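Local coordinates for putative lipoprotein (PDB 3JX8) that is of uncertain function but, as a beta-helical putative lipoprotein of an adhesin-head family, probably acts in cell adhesion or lipid binding, at residues F54-T59 with Y82-T87; K96-L101 with G107-S112; M120-N123 with N129-L132. All blocks are in the same frame, centred on the assembly; numbering follows the deposited sequence.

In the fold
The three contacts lie in series along a beta-helix. Contact 1 is near the N-terminal end, where edge strand 57-62 faces the short strand 83-85. Contacts 2 and 3 lie in successive coils, and each joins two walls of the helix. Their centres are about 6 Å apart and they touch. Probable backbone hydrogen bonds run between Leu101 O and Asn123 N (2.7 Å) and between Lys99 O and Glu121 N (2.8 Å). Contact 1 stands apart, with its centre about 21 Å from that of contact 2 and about 23 Å from that of contact 3. A glycerol, probably from the crystallisation liquor, lies about 3 Å from the side chain of Tyr56 in contact 1.

Contact 1 (F54-T59 with Y82-T87); sequences FDYLVT and YDLRPT
Tyr56 and Tyr82 share the same first torsion, with CG opposite the carbonyl carbon (chi1 -62° and -65°), which swings both rings into the gap between the segments, where the side chains cross at about a right angle. The result is a T-shaped pair. The edge of Tyr56 points at the face of Tyr82, with planes at 78° and ring centroids 4.8 Å apart. Tyr56 CD2 does the touching and sits 3.5 Å above the centre of the Tyr82 ring.

Leu84 comes in beside this pair. Its CD2 lies 3.6 Å from Tyr56 CB, and its other methyl, CD1, is 3.9 Å from Leu57 CD1. One leucine thus touches the consecutive residues Tyr56 and Leu57.

The contact joins edge strand 57-62 to the short strand 83-85, which pairs in parallel with strand 6-8. Ile7 of that strand touches both tyrosines. The hydroxyl of Tyr82 is hydrogen-bonded to Lys74 N.

Asp83 and Arg85 flank Leu84 in sequence but take no part across the contact. Arg85 grips Asp83 side-on: NE meets Asp83 OD1 at 3.0 Å, from above the carboxylate plane, and NH2 meets Asp83 OD2 at 2.9 Å on the syn side, completing a salt bridge. No hydrogen bond crosses between 54-59 and 82-87, so these segments meet by aromatic and aliphatic packing, while the charges pair within 82-87.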
# COMPACT_ATOMS: atom_id res chain seq x y z
N PHE A 54 -14.23 9.28 29.98
CA PHE A 54 -14.86 7.94 30.00
C PHE A 54 -16.24 7.93 29.33
O PHE A 54 -16.59 6.96 28.71
CB PHE A 54 -15.04 7.40 31.44
CG PHE A 54 -13.78 6.84 32.04
CD1 PHE A 54 -13.26 5.64 31.61
CD2 PHE A 54 -13.12 7.50 33.06
CE1 PHE A 54 -12.10 5.11 32.16
CE2 PHE A 54 -11.96 6.96 33.62
CZ PHE A 54 -11.46 5.77 33.16
N ASP A 55 -17.00 8.99 29.51
CA ASP A 55 -18.31 9.13 28.87
C ASP A 55 -18.24 9.11 27.35
O ASP A 55 -19.27 8.89 26.72
CB ASP A 55 -18.96 10.46 29.27
CG ASP A 55 -19.37 10.52 30.74
OD1 ASP A 55 -19.58 9.43 31.32
OD2 ASP A 55 -19.43 11.64 31.33
N TYR A 56 -17.06 9.35 26.79
CA TYR A 56 -16.86 9.39 25.34
C TYR A 56 -16.15 8.17 24.78
O TYR A 56 -15.82 8.15 23.61
CB TYR A 56 -16.07 10.65 24.98
CG TYR A 56 -16.82 11.89 25.35
CD1 TYR A 56 -16.68 12.46 26.61
CD2 TYR A 56 -17.71 12.50 24.45
CE1 TYR A 56 -17.38 13.59 26.98
CE2 TYR A 56 -18.40 13.64 24.82
CZ TYR A 56 -18.21 14.18 26.09
OH TYR A 56 -18.87 15.30 26.50
N LEU A 57 -15.91 7.16 25.62
CA LEU A 57 -15.04 6.05 25.28
C LEU A 57 -15.83 4.74 25.39
O LEU A 57 -16.62 4.57 26.30
CB LEU A 57 -13.87 6.06 26.27
CG LEU A 57 -12.57 5.34 26.02
CD1 LEU A 57 -11.90 5.94 24.77
CD2 LEU A 57 -11.64 5.43 27.27
N VAL A 58 -15.64 3.82 24.46
CA VAL A 58 -16.15 2.45 24.59
C VAL A 58 -15.00 1.63 25.14
O VAL A 58 -13.88 1.78 24.66
CB VAL A 58 -16.58 1.86 23.22
CG1 VAL A 58 -16.90 0.37 23.35
CG2 VAL A 58 -17.74 2.70 22.64
N THR A 59 -15.27 0.84 26.18
CA THR A 59 -14.26 -0.04 26.79
C THR A 59 -14.95 -1.31 27.24
O THR A 59 -15.54 -1.35 28.32
CB THR A 59 -13.62 0.59 28.03
OG1 THR A 59 -14.64 0.88 28.99
CG2 THR A 59 -12.87 1.87 27.71
N TYR A 82 -15.59 11.03 18.30
CA TYR A 82 -15.03 12.14 19.06
C TYR A 82 -13.51 12.17 18.96
O TYR A 82 -12.86 11.15 18.90
CB TYR A 82 -15.40 12.07 20.54
CG TYR A 82 -16.86 12.23 20.78
CD1 TYR A 82 -17.44 13.48 20.81
CD2 TYR A 82 -17.67 11.12 20.94
CE1 TYR A 82 -18.79 13.63 21.01
CE2 TYR A 82 -19.03 11.26 21.15
CZ TYR A 82 -19.58 12.52 21.19
OH TYR A 82 -20.93 12.68 21.40
N ASP A 83 -12.99 13.37 19.00
CA ASP A 83 -11.56 13.65 19.02
C ASP A 83 -11.18 13.98 20.48
O ASP A 83 -11.38 15.09 20.97
CB ASP A 83 -11.35 14.85 18.10
CG ASP A 83 -9.93 15.37 18.12
OD1 ASP A 83 -8.99 14.69 18.62
OD2 ASP A 83 -9.77 16.49 17.59
N LEU A 84 -10.66 12.98 21.18
CA LEU A 84 -10.41 13.11 22.60
C LEU A 84 -8.98 13.63 22.78
O LEU A 84 -8.07 13.18 22.12
CB LEU A 84 -10.59 11.76 23.28
CG LEU A 84 -11.94 11.06 23.03
CD1 LEU A 84 -12.05 9.76 23.81
CD2 LEU A 84 -13.10 11.93 23.34
N ARG A 85 -8.81 14.60 23.68
CA ARG A 85 -7.49 15.11 24.00
C ARG A 85 -7.23 14.89 25.49
O ARG A 85 -7.43 15.80 26.29
CB ARG A 85 -7.39 16.61 23.66
CG ARG A 85 -7.75 16.97 22.24
CD ARG A 85 -6.87 16.32 21.24
NE ARG A 85 -7.27 16.73 19.89
CZ ARG A 85 -6.97 17.91 19.31
NH1 ARG A 85 -6.22 18.81 19.92
NH2 ARG A 85 -7.41 18.17 18.09
N PRO A 86 -6.79 13.68 25.86
CA PRO A 86 -6.50 13.41 27.26
C PRO A 86 -5.22 14.07 27.72
O PRO A 86 -4.36 14.36 26.91
CB PRO A 86 -6.35 11.88 27.31
CG PRO A 86 -6.07 11.47 25.96
CD PRO A 86 -6.71 12.45 25.05
N THR A 87 -5.11 14.33 29.02
CA THR A 87 -3.86 14.75 29.63
C THR A 87 -3.07 13.51 30.07
O THR A 87 -1.87 13.58 30.19
CB THR A 87 -4.07 15.74 30.79
OG1 THR A 87 -4.79 15.12 31.84
CG2 THR A 87 -4.83 16.97 30.31

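Contact 2 (K96-L101 with G107-S112)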
# COMPACT_ATOMS: atom_id res chain seq x y z
N LYS A 96 -5.67 -14.65 27.86
CA LYS A 96 -4.92 -15.90 27.74
C LYS A 96 -4.06 -15.88 26.47
O LYS A 96 -2.92 -16.32 26.50
CB LYS A 96 -5.85 -17.10 27.78
CG LYS A 96 -6.78 -17.13 29.04
CD LYS A 96 -6.32 -18.06 30.15
CE LYS A 96 -6.86 -17.70 31.58
NZ LYS A 96 -8.28 -17.17 31.63
N GLU A 97 -4.59 -15.32 25.38
CA GLU A 97 -3.88 -15.32 24.10
C GLU A 97 -4.32 -14.13 23.27
O GLU A 97 -5.48 -13.72 23.34
CB GLU A 97 -4.24 -16.60 23.36
CG GLU A 97 -3.64 -16.74 21.97
CD GLU A 97 -4.08 -18.04 21.28
OE1 GLU A 97 -5.05 -18.67 21.79
OE2 GLU A 97 -3.48 -18.42 20.24
N LEU A 98 -3.41 -13.58 22.46
CA LEU A 98 -3.75 -12.52 21.52
C LEU A 98 -3.43 -12.98 20.11
O LEU A 98 -2.27 -13.03 19.71
CB LEU A 98 -2.97 -11.25 21.84
CG LEU A 98 -3.21 -10.04 20.92
CD1 LEU A 98 -4.70 -9.57 20.97
CD2 LEU A 98 -2.25 -8.96 21.33
N LYS A 99 -4.47 -13.35 19.39
CA LYS A 99 -4.33 -13.83 18.03
C LYS A 99 -4.30 -12.68 17.06
O LYS A 99 -3.65 -12.77 16.04
CB LYS A 99 -5.49 -14.72 17.63
CG LYS A 99 -5.72 -15.90 18.53
CD LYS A 99 -6.81 -16.80 17.97
CE LYS A 99 -7.02 -18.03 18.86
NZ LYS A 99 -7.91 -19.01 18.15
N GLU A 100 -5.03 -11.61 17.37
CA GLU A 100 -5.12 -10.48 16.47
C GLU A 100 -5.31 -9.13 17.18
O GLU A 100 -6.24 -8.96 17.99
CB GLU A 100 -6.22 -10.70 15.45
CG GLU A 100 -6.17 -9.71 14.36
CD GLU A 100 -7.23 -9.92 13.34
OE1 GLU A 100 -7.47 -11.09 12.99
OE2 GLU A 100 -7.84 -8.93 12.87
N LEU A 101 -4.42 -8.21 16.84
CA LEU A 101 -4.43 -6.84 17.28
C LEU A 101 -4.72 -5.93 16.07
O LEU A 101 -4.01 -5.97 15.05
CB LEU A 101 -3.07 -6.46 17.85
CG LEU A 101 -2.92 -4.98 18.23
CD1 LEU A 101 -3.93 -4.62 19.32
CD2 LEU A 101 -1.48 -4.64 18.66
N GLY A 107 -1.29 6.07 19.29
CA GLY A 107 -0.91 5.47 20.55
C GLY A 107 0.26 4.50 20.48
O GLY A 107 0.90 4.32 19.44
N SER A 108 0.53 3.88 21.61
CA SER A 108 1.62 2.97 21.72
C SER A 108 1.14 1.67 22.38
O SER A 108 0.53 1.68 23.43
CB SER A 108 2.73 3.65 22.49
OG SER A 108 3.68 2.71 22.90
N PHE A 109 1.36 0.56 21.72
CA PHE A 109 0.93 -0.73 22.21
C PHE A 109 2.16 -1.57 22.47
O PHE A 109 2.91 -1.83 21.54
CB PHE A 109 0.04 -1.39 21.18
CG PHE A 109 -0.58 -2.64 21.66
CD1 PHE A 109 0.16 -3.82 21.71
CD2 PHE A 109 -1.91 -2.65 22.07
CE1 PHE A 109 -0.43 -5.01 22.13
CE2 PHE A 109 -2.50 -3.83 22.53
CZ PHE A 109 -1.75 -5.02 22.57
N ILE A 110 2.36 -2.00 23.72
CA ILE A 110 3.61 -2.66 24.16
C ILE A 110 3.37 -3.97 24.89
O ILE A 110 2.57 -4.00 25.83
CB ILE A 110 4.41 -1.71 25.12
CG1 ILE A 110 4.69 -0.38 24.38
CG2 ILE A 110 5.71 -2.35 25.58
CD1 ILE A 110 5.47 0.66 25.21
N ILE A 111 4.05 -5.03 24.46
CA ILE A 111 4.07 -6.33 25.14
C ILE A 111 5.50 -6.51 25.64
O ILE A 111 6.44 -6.43 24.84
CB ILE A 111 3.74 -7.50 24.19
CG1 ILE A 111 2.36 -7.31 23.59
CG2 ILE A 111 3.84 -8.84 24.93
CD1 ILE A 111 1.88 -8.51 22.79
N SER A 112 5.66 -6.74 26.95
CA SER A 112 7.00 -6.75 27.56
C SER A 112 7.54 -8.07 28.07
O SER A 112 8.74 -8.19 28.24
CB SER A 112 7.07 -5.74 28.71
OG SER A 112 7.11 -4.42 28.21
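This contact spans the interior of one coil of the beta-helix, the fold of the pectate-lyase-like clan to which this adhesin-head family belongs. Segment 96-101 leads into strand 100-104 on one wall, and segment 107-112 carries strand 108-111 on the facing wall. Side chains alone bridge the gap, since the nearest CA atoms, those of Leu101 and Phe109, are 9.5 Å apart.

The main meeting is between Leu101 and Phe109. In both, CG lies across from the backbone N (chi1 174° for Leu101 and -173° for Phe109), which extends the two side chains into the interior, where they meet from opposite directions. Leu101 CD2 makes a CH-pi contact, 3.6 Å from the centroid of the Phe109 ring and 12° off the ring normal. The second methyl also reaches the ring, with Leu101 CD1 3.6 Å from Phe109 CE2. The leucine therefore lays both branches against the phenylalanine.

Leu98 adds a lighter touch from the loop before strand 100-104. Its CD2 lies obliquely to the ring, 4.2 Å from Phe109 CZ.

All four touching residues are buried and apolar, and no hydrogen bond joins the two segments. Ile26 of strand 25-29 packs on Leu98, Leu101 and Phe109. In the next coil, Met120 touches Leu98 and Ile122 touches Leu101. The Phe109 ring also meets that of Phe34, with planes inclined rather than stacked. The interior is thus continuous from coil to coil. The same CD2 of Leu98 that meets the ring also approaches Ile111, with 4.4 Å between Leu98 CD2 and Ile111 CD1.

Contact 3 (M120-N123 with N129-L132)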
# COMPACT_ATOMS: atom_id res chain seq x y z
N MSE A 120 0.09 -15.03 15.77
CA MSE A 120 -0.16 -13.66 16.18
C MSE A 120 -0.13 -12.71 14.96
O MSE A 120 0.89 -12.61 14.26
CB MSE A 120 0.82 -13.21 17.25
CG MSE A 120 0.49 -11.79 17.77
SE MSE A 120 1.79 -11.14 19.03
CE MSE A 120 0.93 -11.89 20.63
N GLU A 121 -1.24 -12.01 14.75
CA GLU A 121 -1.35 -11.00 13.70
C GLU A 121 -1.50 -9.60 14.28
O GLU A 121 -2.45 -9.32 15.02
CB GLU A 121 -2.56 -11.31 12.83
CG GLU A 121 -2.74 -10.38 11.65
CD GLU A 121 -3.92 -10.77 10.81
OE1 GLU A 121 -4.05 -11.96 10.47
OE2 GLU A 121 -4.72 -9.89 10.49
N ILE A 122 -0.56 -8.72 13.94
CA ILE A 122 -0.60 -7.30 14.33
C ILE A 122 -0.94 -6.43 13.12
O ILE A 122 -0.23 -6.48 12.09
CB ILE A 122 0.75 -6.85 14.86
CG1 ILE A 122 1.16 -7.72 16.04
CG2 ILE A 122 0.72 -5.40 15.32
CD1 ILE A 122 2.30 -7.16 16.77
N ASN A 123 -2.02 -5.66 13.23
CA ASN A 123 -2.46 -4.73 12.18
C ASN A 123 -2.53 -3.32 12.78
O ASN A 123 -3.30 -3.07 13.71
CB ASN A 123 -3.82 -5.11 11.63
CG ASN A 123 -3.85 -6.52 11.03
OD1 ASN A 123 -3.08 -6.85 10.13
ND2 ASN A 123 -4.77 -7.33 11.51
N ASN A 129 2.81 3.34 17.44
CA ASN A 129 3.79 2.27 17.50
C ASN A 129 3.31 1.03 18.23
O ASN A 129 2.48 1.10 19.15
CB ASN A 129 5.11 2.76 18.09
CG ASN A 129 4.98 3.29 19.48
OD1 ASN A 129 4.46 4.36 19.66
ND2 ASN A 129 5.53 2.58 20.47
N VAL A 130 3.77 -0.12 17.75
CA VAL A 130 3.64 -1.38 18.45
C VAL A 130 5.04 -1.87 18.71
O VAL A 130 5.88 -1.89 17.78
CB VAL A 130 2.89 -2.39 17.62
CG1 VAL A 130 2.76 -3.72 18.36
CG2 VAL A 130 1.53 -1.79 17.24
N GLU A 131 5.31 -2.25 19.97
CA GLU A 131 6.58 -2.81 20.37
C GLU A 131 6.42 -4.13 21.09
O GLU A 131 5.80 -4.19 22.17
CB GLU A 131 7.32 -1.86 21.29
CG GLU A 131 7.41 -0.47 20.76
CD GLU A 131 8.37 0.41 21.55
OE1 GLU A 131 9.00 -0.08 22.53
OE2 GLU A 131 8.49 1.60 21.16
N LEU A 132 6.97 -5.18 20.49
CA LEU A 132 7.06 -6.48 21.13
C LEU A 132 8.44 -6.52 21.75
O LEU A 132 9.43 -6.87 21.10
CB LEU A 132 6.84 -7.61 20.11
CG LEU A 132 5.56 -7.47 19.29
CD1 LEU A 132 5.33 -8.69 18.37
CD2 LEU A 132 4.38 -7.24 20.17
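This is an apolar contact across the buried interior of a beta-helix coil, near the centre of the chain. Strands 120-123 and 129-132 lie on facing walls. They run nearly antiparallel, at 155°, with axes 9.5 Å apart. They share no hydrogen bond, and each has its own neighbours in its own wall.

Ile122 is the hub. Its CG1 is placed opposite the carbonyl carbon (chi1 -57°), which carries CD1 across to the other strand. There Ile122 CD1 meets two side chains tip to tip. It is 3.8 Å from Val130 CG1 and 3.8 Å from Leu132 CD1. The other branch also packs, with Ile122 CG2 4.0 Å from Val130 CG1. Selenomethionine Met120 completes the row more loosely, its SE 4.4 Å from Leu132 CD1.

Leu141 of the next coil touches Met120 and Leu132, and Ile111 of the preceding coil touches the same two. The apolar layer thus runs on along the helix.

Asn123 points away from the other strand. It lies in a row of hydrogen-bonded asparagines, resembling the asparagine ladders of beta-helices but on the outer side: its ND2 bonds to Asn102 OD1 and its OD1 to Asn144 ND2, linking three coils. Asn123 ND2 also gives Glu121 OE2 a nearly straight bond of 2.8 Å, in the amide plane and onto the anti lone pair of that oxygen.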